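Long-range contact in phosphoethanolamine N-methyltransferase 1 (Haemonchus contortus, PDB 4KRG), which probably methylates phosphoethanolamine with S-adenosylmethionine as methyl donor, a step in nematode phosphocholine biosynthesis: residues F16-P27 with F87-N95. Residues are numbered along the deposited sequence; the frame is centred on the assembly and turned at random. Where two conformers were deposited one is given.
With SAH (S-adenosyl-L-homocysteine), chain D.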
# COMPACT_ATOMS: atom_id res chain seq x y z
N PHE A 16 -22.62 11.77 -6.37
CA PHE A 16 -21.39 11.44 -7.08
C PHE A 16 -21.57 11.56 -8.59
O PHE A 16 -20.71 12.12 -9.27
CB PHE A 16 -20.89 10.05 -6.69
CG PHE A 16 -20.19 10.01 -5.36
CD1 PHE A 16 -18.99 10.69 -5.16
CD2 PHE A 16 -20.72 9.29 -4.30
CE1 PHE A 16 -18.35 10.66 -3.93
CE2 PHE A 16 -20.08 9.25 -3.07
CZ PHE A 16 -18.89 9.94 -2.89
N LYS A 17 -22.68 11.05 -9.10
CA LYS A 17 -23.00 11.17 -10.52
C LYS A 17 -23.14 12.64 -10.93
O LYS A 17 -22.72 13.03 -12.03
CB LYS A 17 -24.26 10.37 -10.85
CG LYS A 17 -24.87 10.65 -12.20
CD LYS A 17 -23.95 10.25 -13.32
CE LYS A 17 -24.67 10.29 -14.66
NZ LYS A 17 -25.38 11.58 -14.90
N THR A 18 -23.70 13.45 -10.04
CA THR A 18 -23.82 14.89 -10.25
C THR A 18 -22.46 15.57 -10.26
O THR A 18 -22.20 16.45 -11.08
CB THR A 18 -24.67 15.55 -9.14
OG1 THR A 18 -25.84 14.77 -8.91
CG2 THR A 18 -25.07 16.95 -9.55
N PHE A 19 -21.59 15.17 -9.34
CA PHE A 19 -20.23 15.69 -9.31
C PHE A 19 -19.53 15.40 -10.63
O PHE A 19 -18.92 16.28 -11.23
CB PHE A 19 -19.43 15.07 -8.16
CG PHE A 19 -17.98 15.47 -8.15
CD1 PHE A 19 -17.58 16.68 -7.59
CD2 PHE A 19 -17.01 14.64 -8.70
CE1 PHE A 19 -16.25 17.04 -7.58
CE2 PHE A 19 -15.67 15.00 -8.69
CZ PHE A 19 -15.29 16.20 -8.13
N TRP A 20 -19.63 14.16 -11.10
CA TRP A 20 -18.94 13.80 -12.33
C TRP A 20 -19.61 14.37 -13.57
O TRP A 20 -18.96 14.56 -14.60
CB TRP A 20 -18.72 12.28 -12.41
CG TRP A 20 -17.51 11.89 -11.64
CD1 TRP A 20 -17.47 11.25 -10.44
CD2 TRP A 20 -16.16 12.17 -11.99
NE1 TRP A 20 -16.17 11.09 -10.03
CE2 TRP A 20 -15.34 11.65 -10.97
CE3 TRP A 20 -15.55 12.81 -13.08
CZ2 TRP A 20 -13.95 11.75 -11.00
CZ3 TRP A 20 -14.17 12.91 -13.11
CH2 TRP A 20 -13.39 12.38 -12.08
N ASP A 21 -20.91 14.66 -13.47
CA ASP A 21 -21.61 15.36 -14.54
C ASP A 21 -20.92 16.68 -14.88
O ASP A 21 -20.91 17.11 -16.03
CB ASP A 21 -23.07 15.62 -14.16
CG ASP A 21 -23.96 14.43 -14.40
OD1 ASP A 21 -23.54 13.50 -15.11
OD2 ASP A 21 -25.10 14.42 -13.88
N LYS A 22 -20.33 17.32 -13.87
CA LYS A 22 -19.65 18.60 -14.05
C LYS A 22 -18.46 18.51 -15.01
O LYS A 22 -18.01 19.52 -15.54
CB LYS A 22 -19.20 19.19 -12.70
CG LYS A 22 -20.34 19.55 -11.76
CD LYS A 22 -19.86 20.30 -10.51
CE LYS A 22 -18.95 19.44 -9.64
NZ LYS A 22 -18.50 20.17 -8.41
N TYR A 23 -17.97 17.29 -15.24
CA TYR A 23 -16.77 17.09 -16.06
C TYR A 23 -17.05 16.45 -17.42
O TYR A 23 -16.15 16.34 -18.24
CB TYR A 23 -15.72 16.29 -15.27
CG TYR A 23 -15.24 17.01 -14.03
CD1 TYR A 23 -14.22 17.94 -14.10
CD2 TYR A 23 -15.84 16.79 -12.79
CE1 TYR A 23 -13.79 18.63 -12.97
CE2 TYR A 23 -15.42 17.48 -11.66
CZ TYR A 23 -14.39 18.40 -11.76
OH TYR A 23 -13.96 19.08 -10.64
N SER A 24 -18.30 16.06 -17.66
CA SER A 24 -18.66 15.38 -18.91
C SER A 24 -18.51 16.28 -20.15
O SER A 24 -18.52 15.79 -21.28
CB SER A 24 -20.08 14.80 -18.83
OG SER A 24 -21.05 15.83 -18.86
N ASP A 25 -18.38 17.58 -19.92
CA ASP A 25 -18.08 18.53 -20.99
C ASP A 25 -16.61 18.43 -21.34
O ASP A 25 -16.19 18.89 -22.41
CB ASP A 25 -18.39 19.95 -20.54
CG ASP A 25 -17.48 20.41 -19.40
OD1 ASP A 25 -17.42 19.73 -18.36
OD2 ASP A 25 -16.81 21.45 -19.56
N LYS A 26 -15.82 17.85 -20.44
CA LYS A 26 -14.38 17.71 -20.64
C LYS A 26 -13.95 16.26 -20.52
O LYS A 26 -13.30 15.89 -19.54
CB LYS A 26 -13.61 18.55 -19.62
CG LYS A 26 -13.91 20.04 -19.67
CD LYS A 26 -13.42 20.76 -18.42
CE LYS A 26 -14.24 20.37 -17.19
NZ LYS A 26 -13.71 20.95 -15.92
N PRO A 27 -14.30 15.43 -21.50
CA PRO A 27 -13.84 14.04 -21.46
C PRO A 27 -12.36 13.97 -21.83
O PRO A 27 -12.01 13.55 -22.94
CB PRO A 27 -14.70 13.36 -22.52
CG PRO A 27 -15.01 14.44 -23.49
CD PRO A 27 -15.15 15.69 -22.68
N PHE A 87 -20.12 5.39 -15.40
CA PHE A 87 -21.49 5.89 -15.30
C PHE A 87 -21.71 7.25 -15.98
O PHE A 87 -22.84 7.74 -16.04
CB PHE A 87 -22.06 5.79 -13.87
CG PHE A 87 -21.49 6.77 -12.87
CD1 PHE A 87 -22.12 6.97 -11.66
CD2 PHE A 87 -20.34 7.49 -13.14
CE1 PHE A 87 -21.63 7.85 -10.74
CE2 PHE A 87 -19.84 8.39 -12.22
CZ PHE A 87 -20.48 8.57 -11.01
N ILE A 88 -20.64 7.82 -16.52
CA ILE A 88 -20.76 9.03 -17.33
C ILE A 88 -20.72 8.69 -18.82
O ILE A 88 -19.72 8.19 -19.32
CB ILE A 88 -19.67 10.06 -17.01
CG1 ILE A 88 -19.78 10.52 -15.56
CG2 ILE A 88 -19.80 11.24 -17.95
CD1 ILE A 88 -21.09 11.15 -15.21
N GLU A 89 -21.82 8.98 -19.51
CA GLU A 89 -22.02 8.60 -20.90
C GLU A 89 -20.98 9.17 -21.87
O GLU A 89 -20.45 8.43 -22.70
CB GLU A 89 -23.41 9.03 -21.35
CG GLU A 89 -23.57 9.18 -22.84
CD GLU A 89 -24.94 9.67 -23.22
OE1 GLU A 89 -25.89 9.46 -22.43
OE2 GLU A 89 -25.08 10.28 -24.31
N SER A 90 -20.69 10.46 -21.76
CA SER A 90 -19.75 11.08 -22.69
C SER A 90 -18.35 10.49 -22.54
O SER A 90 -17.59 10.42 -23.50
CB SER A 90 -19.72 12.60 -22.52
OG SER A 90 -18.68 13.00 -21.66
N PHE A 91 -18.00 10.06 -21.33
CA PHE A 91 -16.70 9.45 -21.09
C PHE A 91 -16.58 8.15 -21.87
O PHE A 91 -15.60 7.93 -22.57
CB PHE A 91 -16.45 9.21 -19.59
CG PHE A 91 -16.27 10.48 -18.79
CD1 PHE A 91 -16.16 11.72 -19.40
CD2 PHE A 91 -16.21 10.43 -17.40
CE1 PHE A 91 -15.99 12.88 -18.65
CE2 PHE A 91 -16.05 11.58 -16.65
CZ PHE A 91 -15.93 12.80 -17.28
N ILE A 92 -17.61 7.31 -21.76
CA ILE A 92 -17.66 6.05 -22.51
C ILE A 92 -17.62 6.33 -24.01
O ILE A 92 -16.97 5.61 -24.77
CB ILE A 92 -18.91 5.23 -22.15
CG1 ILE A 92 -18.70 4.47 -20.84
CG2 ILE A 92 -19.26 4.25 -23.26
CD1 ILE A 92 -17.56 3.45 -20.88
N GLU A 93 -18.32 7.39 -24.43
CA GLU A 93 -18.30 7.79 -25.83
C GLU A 93 -16.89 8.17 -26.29
O GLU A 93 -16.45 7.77 -27.36
CB GLU A 93 -19.31 8.90 -26.09
CG GLU A 93 -20.74 8.44 -25.99
CD GLU A 93 -21.73 9.58 -25.97
OE1 GLU A 93 -21.29 10.75 -25.85
OE2 GLU A 93 -22.94 9.31 -26.07
N LYS A 94 -16.19 8.96 -25.48
CA LYS A 94 -14.80 9.30 -25.79
C LYS A 94 -13.90 8.05 -25.78
O LYS A 94 -13.01 7.92 -26.61
CB LYS A 94 -14.29 10.37 -24.82
CG LYS A 94 -12.82 10.75 -24.97
CD LYS A 94 -12.44 11.05 -26.42
CE LYS A 94 -11.97 12.48 -26.58
NZ LYS A 94 -11.16 12.65 -27.83
N ASN A 95 -14.17 7.13 -24.86
CA ASN A 95 -13.50 5.83 -24.78
C ASN A 95 -13.62 5.06 -26.10
O ASN A 95 -12.63 4.59 -26.66
CB ASN A 95 -14.13 5.03 -23.63
CG ASN A 95 -13.25 3.92 -23.10
OD1 ASN A 95 -12.40 3.38 -23.81
ND2 ASN A 95 -13.47 3.55 -21.84
N SAH D . -10.17 5.20 -13.68
CA SAH D . -9.97 6.24 -14.70
CB SAH D . -10.85 7.48 -14.33
CG SAH D . -10.60 8.02 -12.93
SD SAH D . -11.76 9.30 -12.37
C SAH D . -8.54 6.60 -14.82
O SAH D . -7.83 6.58 -13.82
OXT SAH D . -8.17 7.20 -15.80
C5' SAH D . -13.26 8.42 -11.88
C4' SAH D . -14.00 7.70 -12.87
O4' SAH D . -14.85 6.72 -12.22
C3' SAH D . -14.90 8.59 -13.63
O3' SAH D . -14.93 8.18 -14.98
C2' SAH D . -16.21 8.39 -13.02
O2' SAH D . -17.23 8.65 -13.94
C1' SAH D . -16.16 6.96 -12.63
N9 SAH D . -17.14 6.60 -11.55
C8 SAH D . -17.20 7.09 -10.30
N7 SAH D . -18.11 6.38 -9.64
C5 SAH D . -18.63 5.45 -10.44
C6 SAH D . -19.61 4.45 -10.27
N6 SAH D . -20.26 4.29 -9.08
N1 SAH D . -19.88 3.66 -11.32
C2 SAH D . -19.27 3.79 -12.49
N3 SAH D . -18.33 4.74 -12.68
C4 SAH D . -17.99 5.57 -11.68
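In one of its two modelled conformers, Ser90 donates from OG to Ser24 O (2.8 Å). It meets that oxygen in the carbonyl plane, on a lone pair; in that conformer the bond joins the start of helix 89-98 to the overlapping type I turns Asp21-Ser24 and Tyr23-Lys26. Beside it Phe91 turns its edge to this loop, with CE1 3.5 Å from Tyr23 O, and its CE2 approaches Trp20 CE3 at 3.8 Å, the two side chains crossing nearly at a right angle. Just before the helix, Phe87 lies between Lys17 and the adenine of S-adenosylhomocysteine. Lys17 CD sits 4.2 Å from the ring centroid, a CH-pi contact over one face, while the base covers the other. A bend at chi2 (64°) helps carry Lys17 NZ back to a salt bridge with Asp21 OD1 (2.7 Å), on the syn lone pair. Ile88 bridges Lys17 and Trp20, its CD1 3.5 Å from Lys17 CD and its CG1 3.8 Å from Trp20 CB. Trp20, with the ribose C2' over one face, also packs edge-to-face with Tyr133 of the phosphoethanolamine pocket. The N-terminal helix thus lies against the cofactor chiefly through aromatic and aliphatic packing, consistent with a lid over it.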